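Local coordinates for hepatocyte growth factor-regulated tyrosine kinase substrate (Drosophila melanogaster, PDB 1DVP), which takes part in endosomal membrane invagination and multivesicular body formation, binding ubiquitin and promoting degradation of activated tyrosine kinase receptors, at residues H16-L19 / E20-P24; L27-C30 / D31-N34; N42-A45 / A46-K50. All blocks are in the same frame, centred on the assembly; numbering follows the deposited sequence.

Contact 1. Residues H16-L19 / E20-P24; sequences HLRL and EPDWP
Arg-18 reaches forward along the loop and grips the backbone of Glu-20 and Pro-21 with its guanidinium group. NE and NH2 approach the carbonyl oxygen of Glu-20 side-on, both donating to that one atom. The NE to Glu-20 O bond, 3.2 Å long, runs close to the line of the C=O, whereas NH2 comes to the same oxygen from above the carbonyl plane. The oxygen itself lies near the guanidinium plane. A further bond of 3.0 Å from Arg-18 NH2 to Pro-21 O is more bent, at 132°, and its donor also stands above the carbonyl plane. Turns at chi2 and chi3 (-76° and -49°) bend the arginine chain toward the carbonyls of the residues that follow, bringing NE and NH2 to them.

The two faces of the guanidinium are treated differently. Asp-22 CB packs over one, 3.7 Å from Arg-18 NE, with the two side chains crossing at about a right angle. Glu-20 OE1 lies over the opposite face, 4.1 Å from Arg-18 NH2 and well out of the plane, so the charges are near each other but no N-H points at the oxygen.

Farther out, Asp-22 is the N-cap of helix 23-34: its side chain caps a backbone N of the first turn, and OD2 also bonds Ser-25 OG. Pro-21 and Trp-23 rest on Leu-64 of helix 56-72, and Trp-23 also meets Pro-199 and Lys-200 of the FYVE finger. The contact lies in the connection from helix 5-14 into helix 23-34 of the VHS domain.

Because Arg-18 NE and NH2 donate to main-chain oxygens, the side chain probably helps to hold the course of the loop; the nearby carboxylates probably add only a diffuse electrostatic attraction.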
loop_
_atom_site.group_PDB
_atom_site.type_symbol
_atom_site.label_atom_id
_atom_site.label_comp_id
_atom_site.label_asym_id
_atom_site.label_seq_id
_atom_site.Cartn_x
_atom_site.Cartn_y
_atom_site.Cartn_z
ATOM N N HIS A 16 23.156 -23.379 13.639
ATOM C CA HIS A 16 22.280 -24.525 13.832
ATOM C C HIS A 16 21.186 -24.274 14.881
ATOM O O HIS A 16 20.190 -24.998 14.931
ATOM C CB HIS A 16 23.093 -25.771 14.195
ATOM C CG HIS A 16 23.751 -25.678 15.532
ATOM N ND1 HIS A 16 24.846 -24.870 15.767
ATOM C CD2 HIS A 16 23.380 -26.165 16.737
ATOM C CE1 HIS A 16 25.110 -24.855 17.059
ATOM N NE2 HIS A 16 24.234 -25.632 17.670
ATOM N N LEU A 17 21.340 -23.219 15.678
ATOM C CA LEU A 17 20.356 -22.880 16.711
ATOM C C LEU A 17 19.047 -22.257 16.196
ATOM O O LEU A 17 18.001 -22.335 16.863
ATOM C CB LEU A 17 20.997 -21.944 17.747
ATOM C CG LEU A 17 22.220 -22.546 18.430
ATOM C CD1 LEU A 17 22.916 -21.507 19.304
ATOM C CD2 LEU A 17 21.765 -23.758 19.276
ATOM N N ARG A 18 19.097 -21.634 15.013
ATOM C CA ARG A 18 17.912 -21.020 14.439
ATOM C C ARG A 18 16.947 -22.119 14.006
ATOM O O ARG A 18 17.364 -23.120 13.422
ATOM C CB ARG A 18 18.301 -20.142 13.244
ATOM C CG ARG A 18 19.149 -18.905 13.613
ATOM C CD ARG A 18 18.285 -17.818 14.241
ATOM N NE ARG A 18 17.103 -17.581 13.409
ATOM C CZ ARG A 18 16.179 -16.661 13.626
ATOM N NH1 ARG A 18 16.264 -15.839 14.664
ATOM N NH2 ARG A 18 15.150 -16.575 12.804
ATOM N N LEU A 19 15.661 -21.924 14.300
ATOM C CA LEU A 19 14.629 -22.912 13.976
ATOM C C LEU A 19 13.898 -22.529 12.699
ATOM O O LEU A 19 13.147 -23.321 12.105
ATOM C CB LEU A 19 13.668 -23.061 15.167
ATOM C CG LEU A 19 14.375 -23.783 16.337
ATOM C CD1 LEU A 19 13.473 -23.857 17.559
ATOM C CD2 LEU A 19 14.784 -25.214 15.910
ATOM N N GLU A 20 14.173 -21.316 12.242
ATOM C CA GLU A 20 13.596 -20.807 11.018
ATOM C C GLU A 20 14.666 -19.876 10.493
ATOM O O GLU A 20 15.497 -19.374 11.272
ATOM C CB GLU A 20 12.351 -20.020 11.325
ATOM C CG GLU A 20 12.644 -19.023 12.370
ATOM C CD GLU A 20 11.885 -19.306 13.613
ATOM O OE1 GLU A 20 12.309 -18.824 14.715
ATOM O OE2 GLU A 20 10.847 -20.007 13.481
ATOM N N PRO A 21 14.658 -19.611 9.173
ATOM C CA PRO A 21 15.690 -18.719 8.637
ATOM C C PRO A 21 15.770 -17.368 9.360
ATOM O O PRO A 21 14.790 -16.841 9.847
ATOM C CB PRO A 21 15.305 -18.554 7.160
ATOM C CG PRO A 21 14.330 -19.689 6.870
ATOM C CD PRO A 21 13.590 -19.851 8.183
ATOM N N ASP A 22 16.974 -16.846 9.414
ATOM C CA ASP A 22 17.258 -15.560 9.978
ATOM C C ASP A 22 17.304 -14.591 8.764
ATOM O O ASP A 22 18.373 -14.231 8.242
ATOM C CB ASP A 22 18.608 -15.650 10.701
ATOM C CG ASP A 22 19.052 -14.319 11.240
ATOM O OD1 ASP A 22 18.324 -13.318 11.001
ATOM O OD2 ASP A 22 20.135 -14.258 11.875
ATOM N N TRP A 23 16.122 -14.215 8.295
ATOM C CA TRP A 23 15.984 -13.320 7.145
ATOM C C TRP A 23 16.700 -11.976 7.309
ATOM O O TRP A 23 17.323 -11.483 6.376
ATOM C CB TRP A 23 14.507 -13.137 6.817
ATOM C CG TRP A 23 14.012 -14.391 6.189
ATOM C CD1 TRP A 23 13.203 -15.377 6.752
ATOM C CD2 TRP A 23 14.424 -14.896 4.926
ATOM N NE1 TRP A 23 13.115 -16.460 5.903
ATOM C CE2 TRP A 23 13.847 -16.191 4.775
ATOM C CE3 TRP A 23 15.229 -14.382 3.895
ATOM C CZ2 TRP A 23 14.055 -16.967 3.641
ATOM C CZ3 TRP A 23 15.433 -15.177 2.748
ATOM C CH2 TRP A 23 14.847 -16.447 2.648
ATOM N N PRO A 24 16.615 -11.370 8.486
ATOM C CA PRO A 24 17.307 -10.088 8.684
ATOM C C PRO A 24 18.811 -10.182 8.357
ATOM O O PRO A 24 19.342 -9.302 7.687
ATOM C CB PRO A 24 17.047 -9.774 10.171
ATOM C CG PRO A 24 15.643 -10.350 10.369
ATOM C CD PRO A 24 15.772 -11.709 9.648
#

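Contact 2. Residues L27-C30 / D31-N34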
loop_
_atom_site.group_PDB
_atom_site.type_symbol
_atom_site.label_atom_id
_atom_site.label_comp_id
_atom_site.label_asym_id
_atom_site.label_seq_id
_atom_site.Cartn_x
_atom_site.Cartn_y
_atom_site.Cartn_z
ATOM N N LEU A 27 19.272 -10.742 4.463
ATOM C CA LEU A 27 19.033 -9.528 3.720
ATOM C C LEU A 27 20.261 -8.592 3.903
ATOM O O LEU A 27 20.656 -7.878 2.971
ATOM C CB LEU A 27 17.700 -8.884 4.184
ATOM C CG LEU A 27 16.475 -9.785 3.828
ATOM C CD1 LEU A 27 15.173 -9.133 4.258
ATOM C CD2 LEU A 27 16.476 -10.096 2.297
ATOM N N LEU A 28 20.853 -8.598 5.103
ATOM C CA LEU A 28 22.077 -7.801 5.363
ATOM C C LEU A 28 23.228 -8.320 4.448
ATOM O O LEU A 28 23.995 -7.522 3.881
ATOM C CB LEU A 28 22.488 -7.922 6.845
ATOM C CG LEU A 28 21.841 -6.984 7.869
ATOM C CD1 LEU A 28 22.314 -7.335 9.296
ATOM C CD2 LEU A 28 22.278 -5.473 7.541
ATOM N N ILE A 29 23.358 -9.639 4.314
ATOM C CA ILE A 29 24.378 -10.231 3.452
ATOM C C ILE A 29 24.169 -9.741 2.009
ATOM O O ILE A 29 25.098 -9.250 1.393
ATOM C CB ILE A 29 24.378 -11.804 3.542
ATOM C CG1 ILE A 29 25.012 -12.229 4.868
ATOM C CG2 ILE A 29 25.192 -12.442 2.345
ATOM C CD1 ILE A 29 24.917 -13.672 5.168
ATOM N N CYS A 30 22.934 -9.809 1.500
ATOM C CA CYS A 30 22.666 -9.338 0.135
ATOM C C CYS A 30 23.068 -7.878 -0.050
ATOM O O CYS A 30 23.707 -7.544 -1.030
ATOM C CB CYS A 30 21.190 -9.533 -0.200
ATOM S SG CYS A 30 20.771 -11.276 -0.222
ATOM N N ASP A 31 22.687 -7.002 0.876
ATOM C CA ASP A 31 23.089 -5.589 0.794
ATOM C C ASP A 31 24.628 -5.422 0.822
ATOM O O ASP A 31 25.198 -4.638 0.041
ATOM C CB ASP A 31 22.466 -4.795 1.956
ATOM C CG ASP A 31 20.976 -4.479 1.718
ATOM O OD1 ASP A 31 20.556 -4.470 0.533
ATOM O OD2 ASP A 31 20.261 -4.232 2.705
ATOM N N GLU A 32 25.307 -6.145 1.734
ATOM C CA GLU A 32 26.776 -6.029 1.823
ATOM C C GLU A 32 27.426 -6.371 0.484
ATOM O O GLU A 32 28.392 -5.730 0.106
ATOM C CB GLU A 32 27.366 -6.912 2.948
ATOM C CG GLU A 32 26.787 -6.564 4.323
ATOM C CD GLU A 32 27.216 -7.457 5.507
ATOM O OE1 GLU A 32 26.889 -8.674 5.563
ATOM O OE2 GLU A 32 27.862 -6.896 6.418
ATOM N N ILE A 33 26.891 -7.341 -0.252
ATOM C CA ILE A 33 27.480 -7.691 -1.538
ATOM C C ILE A 33 27.151 -6.617 -2.581
ATOM O O ILE A 33 28.029 -6.125 -3.323
ATOM C CB ILE A 33 26.967 -9.065 -2.023
ATOM C CG1 ILE A 33 27.424 -10.155 -1.045
ATOM C CG2 ILE A 33 27.454 -9.341 -3.441
ATOM C CD1 ILE A 33 26.924 -11.604 -1.442
ATOM N N ASN A 34 25.883 -6.234 -2.607
ATOM C CA ASN A 34 25.396 -5.221 -3.535
ATOM C C ASN A 34 26.139 -3.895 -3.337
ATOM O O ASN A 34 26.455 -3.221 -4.303
ATOM C CB ASN A 34 23.884 -5.042 -3.343
ATOM C CG ASN A 34 23.055 -6.234 -3.903
ATOM O OD1 ASN A 34 21.911 -6.414 -3.515
ATOM N ND2 ASN A 34 23.631 -7.016 -4.813
#
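Asp-31 and Leu-27 meet through a backbone bond from Asp-31 N to Leu-27 O, 3.0 Å long and nearly straight at 169°. Glu-32 N to Leu-28 O (2.9 Å) and Asn-34 N to Cys-30 O (3.0 Å) continue the i to i+4 ladder. Ile-33 N donates to Ile-29 O at 3.1 Å and, weakly, to Cys-30 O, which thus takes two donors. These turns belong to helix 23-34, part of the helical superhelix of the VHS domain, where Ile-29 and Ile-33 both pack on Ile-69 of helix 56-72. Between them, Ile-29 CG2 lies 4.2 Å from Ile-33 CD1.

The buried carboxylates find their partners beyond this helix. With chi1 at -59°, the Glu-32 chain runs back beside its own helix, CG only 3.0 Å from Leu-28 O, and then extends to helix 5-14; there OE1 bonds Asn-9 ND2 and OE2 bonds Ser-5 OG. Asp-31 turns to the second subunit: OD1 accepts from the backbone N of Phe-173 and OD2 from that of Thr-174, both in the FYVE finger of that chain. Phe-173 of the second subunit also packs on Leu-27 and Cys-30.

Contact 3. Residues N42-A45 / A46-K50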
loop_
_atom_site.group_PDB
_atom_site.type_symbol
_atom_site.label_atom_id
_atom_site.label_comp_id
_atom_site.label_asym_id
_atom_site.label_seq_id
_atom_site.Cartn_x
_atom_site.Cartn_y
_atom_site.Cartn_z
ATOM N N ASN A 42 34.748 -13.647 -2.289
ATOM C CA ASN A 42 34.948 -13.888 -0.870
ATOM C C ASN A 42 33.643 -14.398 -0.222
ATOM O O ASN A 42 33.664 -15.299 0.627
ATOM C CB ASN A 42 35.456 -12.597 -0.191
ATOM C CG ASN A 42 36.951 -12.338 -0.464
ATOM O OD1 ASN A 42 37.457 -11.226 -0.255
ATOM N ND2 ASN A 42 37.644 -13.357 -0.934
ATOM N N ALA A 43 32.513 -13.832 -0.628
ATOM C CA ALA A 43 31.233 -14.270 -0.072
ATOM C C ALA A 43 30.966 -15.718 -0.417
ATOM O O ALA A 43 30.601 -16.512 0.454
ATOM C CB ALA A 43 30.122 -13.429 -0.584
ATOM N N PHE A 44 31.167 -16.069 -1.684
ATOM C CA PHE A 44 30.900 -17.426 -2.112
ATOM C C PHE A 44 31.800 -18.485 -1.490
ATOM O O PHE A 44 31.359 -19.621 -1.293
ATOM C CB PHE A 44 30.945 -17.535 -3.637
ATOM C CG PHE A 44 30.495 -18.869 -4.149
ATOM C CD1 PHE A 44 29.378 -19.488 -3.606
ATOM C CD2 PHE A 44 31.158 -19.493 -5.210
ATOM C CE1 PHE A 44 28.926 -20.693 -4.108
ATOM C CE2 PHE A 44 30.705 -20.707 -5.720
ATOM C CZ PHE A 44 29.584 -21.308 -5.165
ATOM N N ALA A 45 33.041 -18.111 -1.180
ATOM C CA ALA A 45 34.018 -19.022 -0.574
ATOM C C ALA A 45 33.628 -19.250 0.874
ATOM O O ALA A 45 33.690 -20.370 1.391
ATOM C CB ALA A 45 35.449 -18.404 -0.657
ATOM N N ALA A 46 33.229 -18.181 1.544
ATOM C CA ALA A 46 32.798 -18.309 2.927
ATOM C C ALA A 46 31.505 -19.150 2.916
ATOM O O ALA A 46 31.286 -19.976 3.800
ATOM C CB ALA A 46 32.556 -16.914 3.549
ATOM N N ILE A 47 30.660 -18.964 1.906
ATOM C CA ILE A 47 29.429 -19.741 1.826
ATOM C C ILE A 47 29.769 -21.220 1.627
ATOM O O ILE A 47 29.190 -22.094 2.251
ATOM C CB ILE A 47 28.515 -19.249 0.678
ATOM C CG1 ILE A 47 27.854 -17.920 1.080
ATOM C CG2 ILE A 47 27.417 -20.264 0.385
ATOM C CD1 ILE A 47 26.987 -17.288 -0.011
ATOM N N LYS A 48 30.717 -21.497 0.752
ATOM C CA LYS A 48 31.084 -22.892 0.524
ATOM C C LYS A 48 31.495 -23.579 1.826
ATOM O O LYS A 48 31.057 -24.684 2.096
ATOM C CB LYS A 48 32.221 -23.003 -0.482
ATOM C CG LYS A 48 31.813 -22.899 -1.926
ATOM C CD LYS A 48 33.083 -22.946 -2.762
ATOM C CE LYS A 48 32.928 -22.309 -4.125
ATOM N NZ LYS A 48 34.172 -21.522 -4.501
ATOM N N LYS A 49 32.326 -22.932 2.636
ATOM C CA LYS A 49 32.735 -23.545 3.896
ATOM C C LYS A 49 31.549 -23.909 4.778
ATOM O O LYS A 49 31.555 -24.949 5.446
ATOM C CB LYS A 49 33.664 -22.619 4.643
ATOM C CG LYS A 49 34.930 -22.366 3.866
ATOM C CD LYS A 49 35.879 -21.463 4.601
ATOM C CE LYS A 49 37.140 -21.231 3.771
ATOM N NZ LYS A 49 38.091 -20.320 4.489
ATOM N N LYS A 50 30.528 -23.057 4.767
ATOM C CA LYS A 50 29.337 -23.302 5.565
ATOM C C LYS A 50 28.525 -24.434 4.935
ATOM O O LYS A 50 27.845 -25.173 5.644
ATOM C CB LYS A 50 28.494 -22.032 5.701
ATOM C CG LYS A 50 29.153 -20.937 6.518
ATOM C CD LYS A 50 29.353 -21.303 7.993
ATOM C CE LYS A 50 30.086 -20.162 8.691
ATOM N NZ LYS A 50 30.499 -20.477 10.097
#
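Phe-44 O accepts the shortest backbone bond here, 2.8 Å from Lys-48 N, within an i to i+4 series that includes Ile-47 N to Ala-43 O at 2.9 Å. The same pair of residues meets again through its side chains. With CG anti to the backbone N (chi1 -172°), the Phe-44 ring stands beside the next turn, and the lysine chain runs obliquely across one face. Lys-48 CG sits 4.3 Å from the centroid of the Phe-44 ring and 14° off its normal, a CH-pi contact. CE comes over the same face, toward the CD2-CE2 side. An alanine here in place of Lys-48 removes the methylenes that lie over the Phe-44 face and would probably leave the ring less restrained on that side. Ile-47 CB touches the ring obliquely, 4.4 Å from Phe-44 CD1.

Helix 40-51 uses these side chains to join its neighbours in the VHS superhelix: Phe-44 packs on Asn-86 and Phe-90 of helix 84-96, Ile-47 on Val-65 and Ile-69 of helix 56-72. In this contact Lys-48, which also packs on Asn-86 and Met-89 of helix 84-96, offers its hydrocarbon chain to the face of a buried aromatic ring.

All three contacts lie in the VHS domain, in series along the chain. Contact 1 is at the surface and leads into helix 23-34; contact 2 is a buried portion of that same helix, and the centres of contacts 1 and 2 are about 17 Å apart. Contact 3 is partly buried on the following helix, 40-51, and touches contact 2 directly, Ile-33 CD1 lying 3.8 Å from Ala-43 CB, whereas contacts 1 and 3 stay about 9 Å apart at their nearest atoms. Chemistry follows place: an arginine binds carbonyls in the surface loop, buried carboxylates in the middle contact reach another helix and the second subunit, and the last adds lysine-aromatic CH-pi and aliphatic packing to its helical backbone bonds.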